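Glycerate dehydrogenase/glyoxylate reductase (Thermus thermophilus, PDB 2CUK) probably reduces hydroxypyruvate and glyoxylate to the corresponding hydroxyacids, using NADH or NADPH. Local coordinates at residues 80-83 with 84-87; 290-293 with 294-298. All blocks are in the same frame, centred on the assembly; numbering follows the deposited sequence.

Contact 1 (80-83 with 84-87); sequences DLEA and ARER
The short helix 81-85 carries this contact, and Glu82 and Arg85, one turn apart, meet on its outer side in a salt bridge. Arg85 NE donates to Glu82 OE1 over 3.2 Å, and the two side chains run side by side, pointing the same way. The oxygen lies close to the guanidinium plane, at its edge, whereas NE comes to the carboxylate from above, 36° out of plane. Both chains are bent: Glu82 folds at chi2 (-49°) and Arg85 at chi3, which brings NE to the carboxylate of Glu82. A water gives a hydrogen bond to Glu82 OE1 and a weak one to Glu86 OE2, bridging two carboxylates that probably repel each other.

At the start of the helix Asp80 is the N-cap: its OD1 takes the N-H of Ala83 at 2.7 Å, met from above the carboxylate. Main-chain bonds follow, with Ala84 N on Asp80 O, Arg85 N on Leu81 O and Glu86 N on Glu82 O. The helix is the crossover of a beta-alpha-beta unit between parallel strands 68-70 and 90-92, and Leu81 and Ala84 pack on Val91 of the second strand.

Further along the chain, Arg87, extended from CG to NE, runs back alongside the helix toward Ala83. Its NH1 gives a hydrogen bond to Ala83 O at 2.8 Å, the oxygen lying at the edge of the guanidinium; this bond and a second one from NE probably limit the rotation of the group, NE forming a salt bridge with Asp61 of helix 57-62.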
loop_
_atom_site.group_PDB
_atom_site.type_symbol
_atom_site.label_atom_id
_atom_site.label_comp_id
_atom_site.label_asym_id
_atom_site.label_seq_id
_atom_site.Cartn_x
_atom_site.Cartn_y
_atom_site.Cartn_z
ATOM N N ASP A 80 -18.489 30.457 3.925
ATOM C CA ASP A 80 -18.194 31.888 3.873
ATOM C C ASP A 80 -17.948 32.308 5.319
ATOM O O ASP A 80 -18.887 32.618 6.048
ATOM C CB ASP A 80 -19.384 32.663 3.303
ATOM C CG ASP A 80 -19.071 34.135 3.085
ATOM O OD1 ASP A 80 -18.341 34.721 3.910
ATOM O OD2 ASP A 80 -19.569 34.713 2.095
ATOM N N LEU A 81 -16.685 32.305 5.729
ATOM C CA LEU A 81 -16.323 32.647 7.099
ATOM C C LEU A 81 -16.705 34.066 7.508
ATOM O O LEU A 81 -17.201 34.284 8.615
ATOM C CB LEU A 81 -14.821 32.435 7.310
ATOM C CG LEU A 81 -14.276 31.036 6.998
ATOM C CD1 LEU A 81 -12.781 31.005 7.272
ATOM C CD2 LEU A 81 -14.994 29.991 7.839
ATOM N N GLU A 82 -16.476 35.028 6.622
ATOM C CA GLU A 82 -16.803 36.417 6.923
ATOM C C GLU A 82 -18.308 36.617 7.056
ATOM O O GLU A 82 -18.765 37.428 7.861
ATOM C CB GLU A 82 -16.234 37.343 5.845
ATOM C CG GLU A 82 -14.715 37.292 5.740
ATOM C CD GLU A 82 -14.031 37.439 7.092
ATOM O OE1 GLU A 82 -14.293 38.439 7.791
ATOM O OE2 GLU A 82 -13.229 36.551 7.454
ATOM N N ALA A 83 -19.079 35.871 6.273
ATOM C CA ALA A 83 -20.531 35.970 6.339
ATOM C C ALA A 83 -20.992 35.496 7.711
ATOM O O ALA A 83 -21.891 36.079 8.314
ATOM C CB ALA A 83 -21.167 35.121 5.252
ATOM N N ALA A 84 -20.366 34.433 8.203
ATOM C CA ALA A 84 -20.707 33.885 9.510
ATOM C C ALA A 84 -20.299 34.862 10.609
ATOM O O ALA A 84 -21.055 35.109 11.549
ATOM C CB ALA A 84 -20.006 32.543 9.711
ATOM N N ARG A 85 -19.098 35.414 10.483
ATOM C CA ARG A 85 -18.582 36.368 11.459
ATOM C C ARG A 85 -19.549 37.541 11.594
ATOM O O ARG A 85 -19.938 37.919 12.700
ATOM C CB ARG A 85 -17.212 36.883 11.014
ATOM C CG ARG A 85 -16.538 37.810 12.016
ATOM C CD ARG A 85 -15.304 38.455 11.409
ATOM N NE ARG A 85 -14.403 37.466 10.824
ATOM C CZ ARG A 85 -13.727 36.558 11.521
ATOM N NH1 ARG A 85 -13.843 36.504 12.841
ATOM N NH2 ARG A 85 -12.938 35.696 10.892
ATOM N N GLU A 86 -19.929 38.104 10.451
ATOM C CA GLU A 86 -20.846 39.236 10.393
ATOM C C GLU A 86 -22.211 38.910 10.989
ATOM O O GLU A 86 -23.005 39.807 11.265
ATOM C CB GLU A 86 -21.011 39.687 8.939
ATOM C CG GLU A 86 -19.761 40.331 8.350
ATOM C CD GLU A 86 -19.755 40.341 6.832
ATOM O OE1 GLU A 86 -20.802 40.649 6.223
ATOM O OE2 GLU A 86 -18.693 40.049 6.246
ATOM N N ARG A 87 -22.479 37.624 11.191
ATOM C CA ARG A 87 -23.755 37.198 11.752
ATOM C C ARG A 87 -23.610 36.607 13.147
ATOM O O ARG A 87 -24.560 36.056 13.698
ATOM C CB ARG A 87 -24.418 36.182 10.823
ATOM C CG ARG A 87 -24.814 36.771 9.486
ATOM C CD ARG A 87 -25.338 35.713 8.532
ATOM N NE ARG A 87 -25.857 36.316 7.308
ATOM C CZ ARG A 87 -25.136 37.063 6.476
ATOM N NH1 ARG A 87 -23.856 37.300 6.731
ATOM N NH2 ARG A 87 -25.702 37.584 5.393
HETATM O O HOH W 1 -16.132 40.956 8.120
#

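Contact 2 (290-293 with 294-298); sequences AEVA and VENLL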
loop_
_atom_site.group_PDB
_atom_site.type_symbol
_atom_site.label_atom_id
_atom_site.label_comp_id
_atom_site.label_asym_id
_atom_site.label_seq_id
_atom_site.Cartn_x
_atom_site.Cartn_y
_atom_site.Cartn_z
ATOM N N ALA A 290 -16.119 12.942 14.030
ATOM C CA ALA A 290 -17.476 13.176 14.509
ATOM C C ALA A 290 -17.448 13.650 15.962
ATOM O O ALA A 290 -18.166 14.579 16.326
ATOM C CB ALA A 290 -18.307 11.898 14.387
ATOM N N GLU A 291 -16.618 13.012 16.784
ATOM C CA GLU A 291 -16.500 13.382 18.191
ATOM C C GLU A 291 -16.031 14.827 18.340
ATOM O O GLU A 291 -16.542 15.570 19.175
ATOM C CB GLU A 291 -15.496 12.479 18.915
ATOM C CG GLU A 291 -15.733 10.992 18.774
ATOM C CD GLU A 291 -14.697 10.176 19.532
ATOM O OE1 GLU A 291 -13.486 10.484 19.425
ATOM O OE2 GLU A 291 -15.094 9.223 20.232
ATOM N N VAL A 292 -15.046 15.211 17.533
ATOM C CA VAL A 292 -14.498 16.561 17.585
ATOM C C VAL A 292 -15.512 17.607 17.129
ATOM O O VAL A 292 -15.618 18.678 17.730
ATOM C CB VAL A 292 -13.207 16.664 16.737
ATOM C CG1 VAL A 292 -12.704 18.098 16.709
ATOM C CG2 VAL A 292 -12.133 15.750 17.327
ATOM N N ALA A 293 -16.258 17.308 16.069
ATOM C CA ALA A 293 -17.266 18.246 15.587
ATOM C C ALA A 293 -18.348 18.394 16.662
ATOM O O ALA A 293 -18.799 19.499 16.959
ATOM C CB ALA A 293 -17.878 17.742 14.288
ATOM N N VAL A 294 -18.755 17.272 17.247
ATOM C CA VAL A 294 -19.771 17.285 18.293
ATOM C C VAL A 294 -19.304 18.106 19.494
ATOM O O VAL A 294 -20.065 18.907 20.039
ATOM C CB VAL A 294 -20.112 15.844 18.742
ATOM C CG1 VAL A 294 -20.855 15.857 20.076
ATOM C CG2 VAL A 294 -20.959 15.174 17.679
ATOM N N GLU A 295 -18.053 17.911 19.900
ATOM C CA GLU A 295 -17.496 18.648 21.031
ATOM C C GLU A 295 -17.576 20.150 20.772
ATOM O O GLU A 295 -18.097 20.908 21.595
ATOM C CB GLU A 295 -16.037 18.248 21.260
ATOM C CG GLU A 295 -15.373 18.961 22.429
ATOM C CD GLU A 295 -16.047 18.662 23.760
ATOM O OE1 GLU A 295 -16.107 17.472 24.139
ATOM O OE2 GLU A 295 -16.517 19.613 24.426
ATOM N N ASN A 296 -17.055 20.577 19.625
ATOM C CA ASN A 296 -17.077 21.986 19.255
ATOM C C ASN A 296 -18.498 22.555 19.259
ATOM O O ASN A 296 -18.739 23.629 19.811
ATOM C CB ASN A 296 -16.443 22.178 17.870
ATOM C CG ASN A 296 -14.924 22.232 17.924
ATOM O OD1 ASN A 296 -14.337 23.247 18.312
ATOM N ND2 ASN A 296 -14.278 21.133 17.545
ATOM N N LEU A 297 -19.435 21.836 18.650
ATOM C CA LEU A 297 -20.816 22.302 18.595
ATOM C C LEU A 297 -21.420 22.444 19.992
ATOM O O LEU A 297 -21.993 23.483 20.314
ATOM C CB LEU A 297 -21.669 21.360 17.735
ATOM C CG LEU A 297 -23.136 21.754 17.512
ATOM C CD1 LEU A 297 -23.620 21.214 16.179
ATOM C CD2 LEU A 297 -23.998 21.234 18.652
ATOM N N LEU A 298 -21.295 21.409 20.819
ATOM C CA LEU A 298 -21.835 21.471 22.174
ATOM C C LEU A 298 -21.201 22.615 22.954
ATOM O O LEU A 298 -21.882 23.325 23.693
ATOM C CB LEU A 298 -21.598 20.153 22.921
ATOM C CG LEU A 298 -22.599 19.025 22.652
ATOM C CD1 LEU A 298 -22.178 17.771 23.403
ATOM C CD2 LEU A 298 -23.986 19.463 23.093
#
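Asn296 folds its side chain back along helix 283-301 onto Val292, one turn earlier. Its CB sits 3.6 Å from Val292 O and nearly as close to Ala293 O. From there CG leaves anti to its own carbonyl carbon (chi1 -82°), which turns the amide back toward the preceding turn. At the tip, ND2 donates to Val292 O over 2.8 Å and also lies 3.5 Å from Val292 CG1, the two side chains lying side by side and pointing the same way. The other branch, OD1, takes the backbone N-H of Asn308.

Val292 O therefore accepts twice from one residue. Asn296 N makes the regular helical bond, 3.0 Å long and almost straight at 174°, while ND2 reaches the same oxygen from the opposite face of the carbonyl plane, 46° out of it. With both ends of the amide engaged, its rotation is fixed in a buried setting. A leucine here would probably leave the N-H of Asn308 without its acceptor and strip Val292 O of its second donor.

Around the helix, Val294 lays CG2 against Ala290 O at 3.2 Å, beside the backbone bond that Val294 N makes to that oxygen. Glu295 CB lies close to Glu291 O, but its carboxylate leads off to a salt bridge with Arg16.

The helix thus presents different partners on different sides: Val294, Leu297 and Leu298 pack on Leu17 of helix 15-19, Leu297 also reaches Val68 and Ala70 of strand 68-70, and Val292 and Asn296 lie against the loop holding Pro306, Pro307 and Asn308.

Overall arrangement
Contact 1 comes early in the chain and contact 2 close to its end, with the whole six-stranded parallel sheet falling between them in sequence. In space their centres are only 20 Å apart, and the nearest atoms about 12 Å, without touching. What they share is the five-stranded parallel sheet: helix 81-85 leads from strand 68-70 to strand 90-92, while helix 283-301 rests Leu297 on strand 68-70. The chain thus leaves this region for the NAD-binding Rossmann-type domain and returns, as in other D-2-hydroxyacid dehydrogenases. The C-terminal tail then reaches helix 81-85, where Val310 and Val311 touch Leu81, so both ends of the chain help build one domain.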